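Local structure of F1 capsule-anchoring protein (Yersinia pestis, 2XET) at residues V67-K72 / Y79-T84; L8-S11 / V16-G19; S20-E25 / S38-T43. The protein forms the C-terminal domain of the Caf1A outer-membrane usher, which probably takes part in assembling and secreting the F1 capsular antigen. All coordinates share one frame; numbering follows the deposited sequence.

Contact 1. Residues V67-K72 / Y79-T84; sequences VVLPEK and YRLSTT. With SO4 (sulfate ion), chain C.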
loop_
_atom_site.group_PDB
_atom_site.type_symbol
_atom_site.label_atom_id
_atom_site.label_comp_id
_atom_site.label_asym_id
_atom_site.label_seq_id
_atom_site.Cartn_x
_atom_site.Cartn_y
_atom_site.Cartn_z
ATOM N N VAL A 67 6.784 1.332 2.286
ATOM C CA VAL A 67 5.953 1.823 3.397
ATOM C C VAL A 67 6.862 2.001 4.621
ATOM O O VAL A 67 7.276 1.021 5.247
ATOM C CB VAL A 67 4.770 0.859 3.719
ATOM C CG1 VAL A 67 3.831 1.476 4.765
ATOM C CG2 VAL A 67 3.953 0.539 2.449
ATOM N N VAL A 68 7.166 3.262 4.939
ATOM C CA VAL A 68 8.095 3.610 6.024
ATOM C C VAL A 68 7.315 4.346 7.111
ATOM O O VAL A 68 6.742 5.397 6.851
ATOM C CB VAL A 68 9.269 4.489 5.511
ATOM C CG1 VAL A 68 10.225 4.872 6.662
ATOM C CG2 VAL A 68 10.034 3.755 4.395
ATOM N N LEU A 69 7.252 3.749 8.298
ATOM C CA LEU A 69 6.533 4.314 9.430
ATOM C C LEU A 69 7.484 5.136 10.269
ATOM O O LEU A 69 8.679 4.804 10.356
ATOM C CB LEU A 69 5.972 3.203 10.323
ATOM C CG LEU A 69 4.955 2.252 9.680
ATOM C CD1 LEU A 69 4.547 1.204 10.702
ATOM C CD2 LEU A 69 3.751 3.008 9.163
ATOM N N PRO A 70 6.965 6.201 10.910
ATOM C CA PRO A 70 7.751 6.902 11.922
ATOM C C PRO A 70 8.219 5.954 13.044
ATOM O O PRO A 70 7.651 4.892 13.217
ATOM C CB PRO A 70 6.763 7.949 12.462
ATOM C CG PRO A 70 5.830 8.215 11.293
ATOM C CD PRO A 70 5.651 6.840 10.684
ATOM N N GLU A 71 9.267 6.343 13.772
ATOM C CA GLU A 71 9.918 5.454 14.756
ATOM C C GLU A 71 9.075 5.123 15.987
ATOM O O GLU A 71 9.240 4.058 16.574
ATOM C CB GLU A 71 11.252 6.059 15.221
ATOM C CG GLU A 71 11.153 7.501 15.721
ATOM C CD GLU A 71 12.507 8.115 16.118
ATOM O OE1 GLU A 71 12.514 9.244 16.658
ATOM O OE2 GLU A 71 13.556 7.483 15.891
ATOM N N LYS A 72 8.196 6.039 16.387
ATOM C CA LYS A 72 7.573 5.945 17.714
ATOM C C LYS A 72 6.906 4.595 18.020
ATOM O O LYS A 72 6.097 4.114 17.230
ATOM C CB LYS A 72 6.594 7.105 17.918
ATOM C CG LYS A 72 6.280 7.344 19.372
ATOM C CD LYS A 72 5.465 8.601 19.585
ATOM C CE LYS A 72 5.203 8.784 21.087
ATOM N NZ LYS A 72 4.542 10.089 21.374
ATOM N N TYR A 79 -1.365 6.296 11.783
ATOM C CA TYR A 79 -0.816 7.332 10.904
ATOM C C TYR A 79 -1.649 7.490 9.640
ATOM O O TYR A 79 -2.286 6.542 9.185
ATOM C CB TYR A 79 0.600 6.938 10.520
ATOM C CG TYR A 79 1.545 7.070 11.673
ATOM C CD1 TYR A 79 1.961 8.325 12.107
ATOM C CD2 TYR A 79 2.002 5.940 12.362
ATOM C CE1 TYR A 79 2.839 8.456 13.173
ATOM C CE2 TYR A 79 2.869 6.065 13.427
ATOM C CZ TYR A 79 3.274 7.317 13.836
ATOM O OH TYR A 79 4.116 7.475 14.910
ATOM N N ARG A 80 -1.608 8.692 9.066
ATOM C CA ARG A 80 -2.243 9.008 7.803
ATOM C C ARG A 80 -1.070 9.319 6.864
ATOM O O ARG A 80 -0.511 10.428 6.926
ATOM C CB ARG A 80 -3.112 10.243 8.045
ATOM C CG ARG A 80 -4.086 10.622 6.999
ATOM C CD ARG A 80 -5.315 9.751 6.941
ATOM N NE ARG A 80 -6.024 10.120 5.736
ATOM C CZ ARG A 80 -6.942 9.381 5.139
ATOM N NH1 ARG A 80 -7.297 8.200 5.645
ATOM N NH2 ARG A 80 -7.501 9.833 4.025
ATOM N N LEU A 81 -0.649 8.323 6.076
ATOM C CA LEU A 81 0.540 8.474 5.234
ATOM C C LEU A 81 0.215 8.396 3.743
ATOM O O LEU A 81 -0.827 7.850 3.350
ATOM C CB LEU A 81 1.553 7.383 5.581
ATOM C CG LEU A 81 2.070 7.240 7.024
ATOM C CD1 LEU A 81 3.270 6.314 7.065
ATOM C CD2 LEU A 81 2.436 8.596 7.628
ATOM N N SER A 82 1.124 8.934 2.925
ATOM C CA SER A 82 0.981 8.889 1.473
ATOM C C SER A 82 2.259 8.378 0.843
ATOM O O SER A 82 3.358 8.653 1.341
ATOM C CB SER A 82 0.686 10.278 0.904
ATOM O OG SER A 82 -0.572 10.783 1.336
ATOM N N THR A 83 2.124 7.636 -0.252
ATOM C CA THR A 83 3.307 7.249 -1.010
ATOM C C THR A 83 2.979 7.016 -2.489
ATOM O O THR A 83 1.816 6.949 -2.874
ATOM C CB THR A 83 4.015 6.026 -0.385
ATOM O OG1 THR A 83 5.344 5.927 -0.917
ATOM C CG2 THR A 83 3.225 4.718 -0.660
ATOM N N THR A 84 4.016 6.978 -3.311
ATOM C CA THR A 84 3.841 6.669 -4.722
ATOM C C THR A 84 3.844 5.182 -4.940
ATOM O O THR A 84 4.619 4.451 -4.324
ATOM C CB THR A 84 4.995 7.247 -5.552
ATOM O OG1 THR A 84 5.095 8.637 -5.289
ATOM C CG2 THR A 84 4.767 7.048 -7.042
HETATM S S SO4 C . -9.605 6.684 2.992
HETATM O O1 SO4 C . -9.350 6.381 4.398
HETATM O O2 SO4 C . -8.964 7.932 2.571
HETATM O O3 SO4 C . -9.134 5.605 2.150
HETATM O O4 SO4 C . -11.043 6.862 2.811
HETATM O O HOH W 1 5.279 4.975 15.140
#
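The beta hairpin of strands 62-68 and 79-87 opens out near its connecting loop, and there Pro70 lies over one face of the Tyr79 ring. The contact is a CH-pi one: Pro70 CG stands 3.9 Å from the ring centroid, 24° off the normal, and is displaced toward the rim so that Tyr79 CE1 is its nearest atom, at 3.5 Å. Pro70 CB follows the ring outward and reaches Tyr79 OH at 3.6 Å. With CG anti to the carbonyl carbon (chi1 -71°), Tyr79 carries its ring out to the proline. Its hydroxyl donates to a water 2.8 Å from OH, and this water donates to Pro70 O at 3.1 Å, so the loop is tied to the strand through solvent.

One step inward, Leu81 CD1 takes over. It meets Leu69 CD2 at 3.9 Å, the two side chains crossing at about a right angle, and also rests against the carbonyl of Val68. Between Tyr79 and Leu81, Arg80 takes no part in the packing; its guanidinium binds a sulfate through two bonds, NH1 to O1 and NH2 to O2 (2.8 Å), with the sulfur in the guanidinium plane; Asn37 ND2 binds the same ion, which probably came from the crystallisation liquor.

With mostly apolar pairs and one water bridge between them, the two segments are joined by dispersion and CH-pi forces rather than by direct polar bonds.

Contact 2. Residues L8-S11 / V16-G19; sequences LKRS and VPFG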
loop_
_atom_site.group_PDB
_atom_site.type_symbol
_atom_site.label_atom_id
_atom_site.label_comp_id
_atom_site.label_asym_id
_atom_site.label_seq_id
_atom_site.Cartn_x
_atom_site.Cartn_y
_atom_site.Cartn_z
ATOM N N LEU A 8 -2.490 5.870 -1.691
ATOM C CA LEU A 8 -1.653 5.484 -2.818
ATOM C C LEU A 8 -2.016 6.278 -4.053
ATOM O O LEU A 8 -3.181 6.520 -4.294
ATOM C CB LEU A 8 -1.839 3.982 -3.106
ATOM C CG LEU A 8 -1.312 3.016 -2.042
ATOM C CD1 LEU A 8 -1.999 1.653 -2.221
ATOM C CD2 LEU A 8 0.216 2.880 -2.111
ATOM N N LYS A 9 -1.020 6.670 -4.847
ATOM C CA LYS A 9 -1.287 7.246 -6.170
ATOM C C LYS A 9 -0.268 6.629 -7.125
ATOM O O LYS A 9 0.889 6.435 -6.730
ATOM C CB LYS A 9 -1.177 8.777 -6.148
ATOM C CG LYS A 9 -1.652 9.454 -7.441
ATOM C CD LYS A 9 -1.765 10.976 -7.330
ATOM C CE LYS A 9 -0.476 11.588 -6.774
ATOM N NZ LYS A 9 -0.401 13.065 -6.871
ATOM N N ARG A 10 -0.698 6.304 -8.351
ATOM C CA ARG A 10 0.215 5.723 -9.322
ATOM C C ARG A 10 1.264 6.757 -9.758
ATOM O O ARG A 10 1.022 7.973 -9.675
ATOM C CB ARG A 10 -0.556 5.242 -10.557
ATOM C CG ARG A 10 -1.429 3.996 -10.288
ATOM C CD ARG A 10 -2.596 3.941 -11.283
ATOM N NE ARG A 10 -2.191 4.092 -12.682
ATOM C CZ ARG A 10 -2.544 3.260 -13.666
ATOM N NH1 ARG A 10 -3.302 2.208 -13.427
ATOM N NH2 ARG A 10 -2.144 3.501 -14.906
ATOM N N SER A 11 2.409 6.267 -10.264
ATOM C CA SER A 11 3.468 7.155 -10.774
ATOM C C SER A 11 3.020 8.030 -11.980
ATOM O O SER A 11 3.640 9.084 -12.264
ATOM C CB SER A 11 4.745 6.371 -11.083
ATOM O OG SER A 11 4.458 5.204 -11.831
ATOM N N VAL A 16 -5.025 4.704 -7.673
ATOM C CA VAL A 16 -4.966 3.241 -7.801
ATOM C C VAL A 16 -6.423 2.752 -7.916
ATOM O O VAL A 16 -7.296 3.240 -7.200
ATOM C CB VAL A 16 -4.293 2.600 -6.588
ATOM C CG1 VAL A 16 -4.528 1.077 -6.551
ATOM C CG2 VAL A 16 -2.778 2.897 -6.597
ATOM N N PRO A 17 -6.698 1.831 -8.843
ATOM C CA PRO A 17 -8.082 1.348 -9.024
ATOM C C PRO A 17 -8.766 0.835 -7.730
ATOM O O PRO A 17 -8.162 0.091 -6.950
ATOM C CB PRO A 17 -7.911 0.197 -10.025
ATOM C CG PRO A 17 -6.744 0.616 -10.846
ATOM C CD PRO A 17 -5.780 1.267 -9.845
ATOM N N PHE A 18 -10.008 1.274 -7.536
ATOM C CA PHE A 18 -10.892 0.783 -6.469
ATOM C C PHE A 18 -10.965 -0.748 -6.586
ATOM O O PHE A 18 -11.372 -1.288 -7.622
ATOM C CB PHE A 18 -12.275 1.435 -6.666
ATOM C CG PHE A 18 -13.327 1.027 -5.647
ATOM C CD1 PHE A 18 -12.976 0.514 -4.399
ATOM C CD2 PHE A 18 -14.684 1.219 -5.936
ATOM C CE1 PHE A 18 -13.939 0.157 -3.457
ATOM C CE2 PHE A 18 -15.688 0.874 -5.003
ATOM C CZ PHE A 18 -15.326 0.337 -3.758
ATOM N N GLY A 19 -10.518 -1.451 -5.548
ATOM C CA GLY A 19 -10.564 -2.925 -5.551
ATOM C C GLY A 19 -9.236 -3.633 -5.765
ATOM O O GLY A 19 -9.159 -4.875 -5.654
#
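Val16 lays its CG2 methyl across the flank of strand 2-10, overlapping both Leu8 and Arg10. It comes within 3.8 Å of Leu8 CB and 4.1 Å of Arg10 CG, filling the step between two side chains that lie two residues apart on the strand. In this PapC C-terminal domain, of the transthyretin clan and built as a beta sandwich, the chain leaves strand 2-10, turns through residues 11-15 and comes back past the strand's end on its way to strand 21-24.

The torsion of Val16 (chi1 166°) puts CG1 anti to the backbone N and CG2 anti to the carbonyl carbon, which turns the CG2 branch onto the strand. Leu8 meets it with the root of its side chain, CB, and the Leu8 side chain also packs against Val34, Val53 and Thr83. Val34 and Val53 reach Val16 as well, so the same two valines touch Leu8 and Val16 alike.

Arg10 uses its aliphatic part here. Its chain crosses that of Val16 at a slant, then bends at chi3 (50°) and brings the guanidinium round to Asp12, where NH2 forms a salt bridge with OD2. The charge is thus partnered within the turn, and Trp55 lies against Arg10 and Pro17 alike.

Ser38 lies alongside this packing, between the strand and the returning loop. At the outer end the contact thins to a single pair: Arg10 CD stands 4.4 Å from Pro17 CD, and that same proline carbon lies at the edge of the guanidinium, near its plane.

Contact 3. Residues S20-E25 / S38-T43; sequences SIVTIE and SGVYLT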
loop_
_atom_site.group_PDB
_atom_site.type_symbol
_atom_site.label_atom_id
_atom_site.label_comp_id
_atom_site.label_asym_id
_atom_site.label_seq_id
_atom_site.Cartn_x
_atom_site.Cartn_y
_atom_site.Cartn_z
ATOM N N SER A 20 -8.188 -2.857 -6.085
ATOM C CA SER A 20 -6.846 -3.427 -6.206
ATOM C C SER A 20 -6.429 -4.153 -4.925
ATOM O O SER A 20 -6.722 -3.709 -3.801
ATOM C CB SER A 20 -5.816 -2.345 -6.531
ATOM O OG SER A 20 -6.165 -1.612 -7.692
ATOM N N ILE A 21 -5.712 -5.249 -5.111
ATOM C CA ILE A 21 -5.290 -6.054 -3.973
ATOM C C ILE A 21 -3.868 -5.680 -3.529
ATOM O O ILE A 21 -2.949 -5.583 -4.357
ATOM C CB ILE A 21 -5.386 -7.543 -4.292
ATOM C CG1 ILE A 21 -6.853 -7.944 -4.651
ATOM C CG2 ILE A 21 -4.869 -8.365 -3.113
ATOM C CD1 ILE A 21 -7.860 -7.699 -3.555
ATOM N N VAL A 22 -3.709 -5.465 -2.220
ATOM C CA VAL A 22 -2.426 -5.071 -1.651
ATOM C C VAL A 22 -1.811 -6.287 -1.007
ATOM O O VAL A 22 -2.486 -6.976 -0.240
ATOM C CB VAL A 22 -2.586 -3.960 -0.599
ATOM C CG1 VAL A 22 -1.233 -3.558 -0.003
ATOM C CG2 VAL A 22 -3.281 -2.753 -1.210
ATOM N N THR A 23 -0.552 -6.579 -1.360
ATOM C CA THR A 23 0.207 -7.673 -0.721
ATOM C C THR A 23 1.576 -7.209 -0.256
ATOM O O THR A 23 2.104 -6.257 -0.794
ATOM C CB THR A 23 0.444 -8.855 -1.684
ATOM O OG1 THR A 23 1.043 -8.356 -2.887
ATOM C CG2 THR A 23 -0.872 -9.540 -2.003
ATOM N N ILE A 24 2.116 -7.868 0.767
ATOM C CA ILE A 24 3.524 -7.655 1.159
ATOM C C ILE A 24 4.358 -8.335 0.072
ATOM O O ILE A 24 4.052 -9.455 -0.352
ATOM C CB ILE A 24 3.816 -8.283 2.538
ATOM C CG1 ILE A 24 2.968 -7.613 3.624
ATOM C CG2 ILE A 24 5.318 -8.190 2.899
ATOM C CD1 ILE A 24 3.139 -6.140 3.759
ATOM N N GLU A 25 5.375 -7.632 -0.417
ATOM C CA GLU A 25 6.267 -8.191 -1.424
ATOM C C GLU A 25 6.777 -9.563 -0.970
ATOM O O GLU A 25 7.237 -9.745 0.173
ATOM C CB GLU A 25 7.420 -7.222 -1.720
ATOM C CG GLU A 25 7.057 -6.170 -2.749
ATOM N N SER A 38 -8.765 5.582 -3.023
ATOM C CA SER A 38 -7.403 5.136 -3.344
ATOM C C SER A 38 -6.527 5.007 -2.097
ATOM O O SER A 38 -5.319 5.312 -2.113
ATOM C CB SER A 38 -6.740 6.050 -4.382
ATOM O OG SER A 38 -5.592 5.418 -4.934
ATOM N N GLY A 39 -7.162 4.553 -1.005
ATOM C CA GLY A 39 -6.456 4.240 0.231
ATOM C C GLY A 39 -6.642 2.808 0.711
ATOM O O GLY A 39 -7.548 2.079 0.281
ATOM N N VAL A 40 -5.751 2.398 1.598
ATOM C CA VAL A 40 -5.872 1.118 2.281
ATOM C C VAL A 40 -5.479 1.260 3.755
ATOM O O VAL A 40 -4.626 2.083 4.101
ATOM C CB VAL A 40 -5.004 0.046 1.564
ATOM C CG1 VAL A 40 -3.496 0.415 1.649
ATOM C CG2 VAL A 40 -5.274 -1.348 2.146
ATOM N N TYR A 41 -6.110 0.464 4.614
ATOM C CA TYR A 41 -5.754 0.430 6.029
ATOM C C TYR A 41 -5.037 -0.898 6.291
ATOM O O TYR A 41 -5.552 -1.968 5.928
ATOM C CB TYR A 41 -7.010 0.558 6.898
ATOM C CG TYR A 41 -6.714 0.610 8.383
ATOM C CD1 TYR A 41 -6.146 1.764 8.969
ATOM C CD2 TYR A 41 -6.979 -0.495 9.222
ATOM C CE1 TYR A 41 -5.874 1.831 10.338
ATOM C CE2 TYR A 41 -6.692 -0.439 10.605
ATOM C CZ TYR A 41 -6.131 0.729 11.152
ATOM O OH TYR A 41 -5.860 0.787 12.504
ATOM N N LEU A 42 -3.860 -0.809 6.918
ATOM C CA LEU A 42 -2.976 -1.957 7.143
ATOM C C LEU A 42 -2.535 -1.966 8.616
ATOM O O LEU A 42 -2.354 -0.897 9.226
ATOM C CB LEU A 42 -1.736 -1.860 6.244
ATOM C CG LEU A 42 -1.956 -1.832 4.721
ATOM C CD1 LEU A 42 -0.671 -1.491 3.943
ATOM C CD2 LEU A 42 -2.550 -3.181 4.214
ATOM N N THR A 43 -2.374 -3.159 9.186
ATOM C CA THR A 43 -1.962 -3.287 10.570
ATOM C C THR A 43 -0.885 -4.383 10.675
ATOM O O THR A 43 -0.688 -5.175 9.736
ATOM C CB THR A 43 -3.169 -3.680 11.489
ATOM O OG1 THR A 43 -3.473 -5.072 11.286
ATOM C CG2 THR A 43 -4.415 -2.826 11.192
#
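Val22 points its side chain at strand 39-45 and spreads its two methyls between two partners there. Its CG2 meets Val40 CG2 at 4.1 Å, and its CG1 reaches Leu42 CD2 at 4.4 Å. Val40 and Leu42, two residues apart on their strand, both direct their side chains back toward Val22, while Tyr41 between them faces the other way.

The valines are set against each other at a slant, one methyl to one methyl. In Val22, CG1 is anti to the backbone N (chi1 180°) and CG2 anti to the carbonyl carbon, which splits the branches so that each finds its own neighbour. Val40 is turned differently: with chi1 at 64°, CG1 sits in the crowded position between backbone N and carbonyl carbon, leaving CG2, anti to the N, as the methyl presented to Val22. Leu42 offers the tip of its CD2 branch. The alpha carbons of Val22 and Val40 are 8.1 Å apart, a spacing filled by side chains and not by backbone pairing. All three residues are buried, and the contacts between them are purely apolar and, at these distances, rather loose.

Each strand is held by other partners in its own layer. Strand 21-24 pairs antiparallel with strand 48-54, through Thr23 and Leu52 among others, and on its other side Val22 bonds to Ser31 and Gly32. Strand 39-45 pairs with strand 2-10, whose Leu6 and Leu4 touch Val40 and Leu42. Ile51 of strand 48-54 and Val34 also press on Val22. The contact therefore spans the interior of the beta sandwich, from strand 21-24 in one layer to edge strand 39-45 in the other.

Contacts 2 and 3 are the more closely coupled pair, their centres 10 Å apart: Ser38, which begins one segment of contact 3, puts OG 2.7 Å from Leu8 O and 2.9 Å from Val16 N, both belonging to contact 2. Contact 1 lies about 17 Å from contact 2, centre to centre, yet strands 79-87 and 2-10 are neighbours and Thr83 CG2 packs on Leu8 CD2 at 3.8 Å. Contacts 1 and 3 do not touch; their nearest atoms are about 5 Å apart, though Asn37, the second partner of the sulfate, directly precedes segment 38-43. Contact 3 is the buried one, contact 2 covers one end of strand 2-10, and contact 1 lies at the surface.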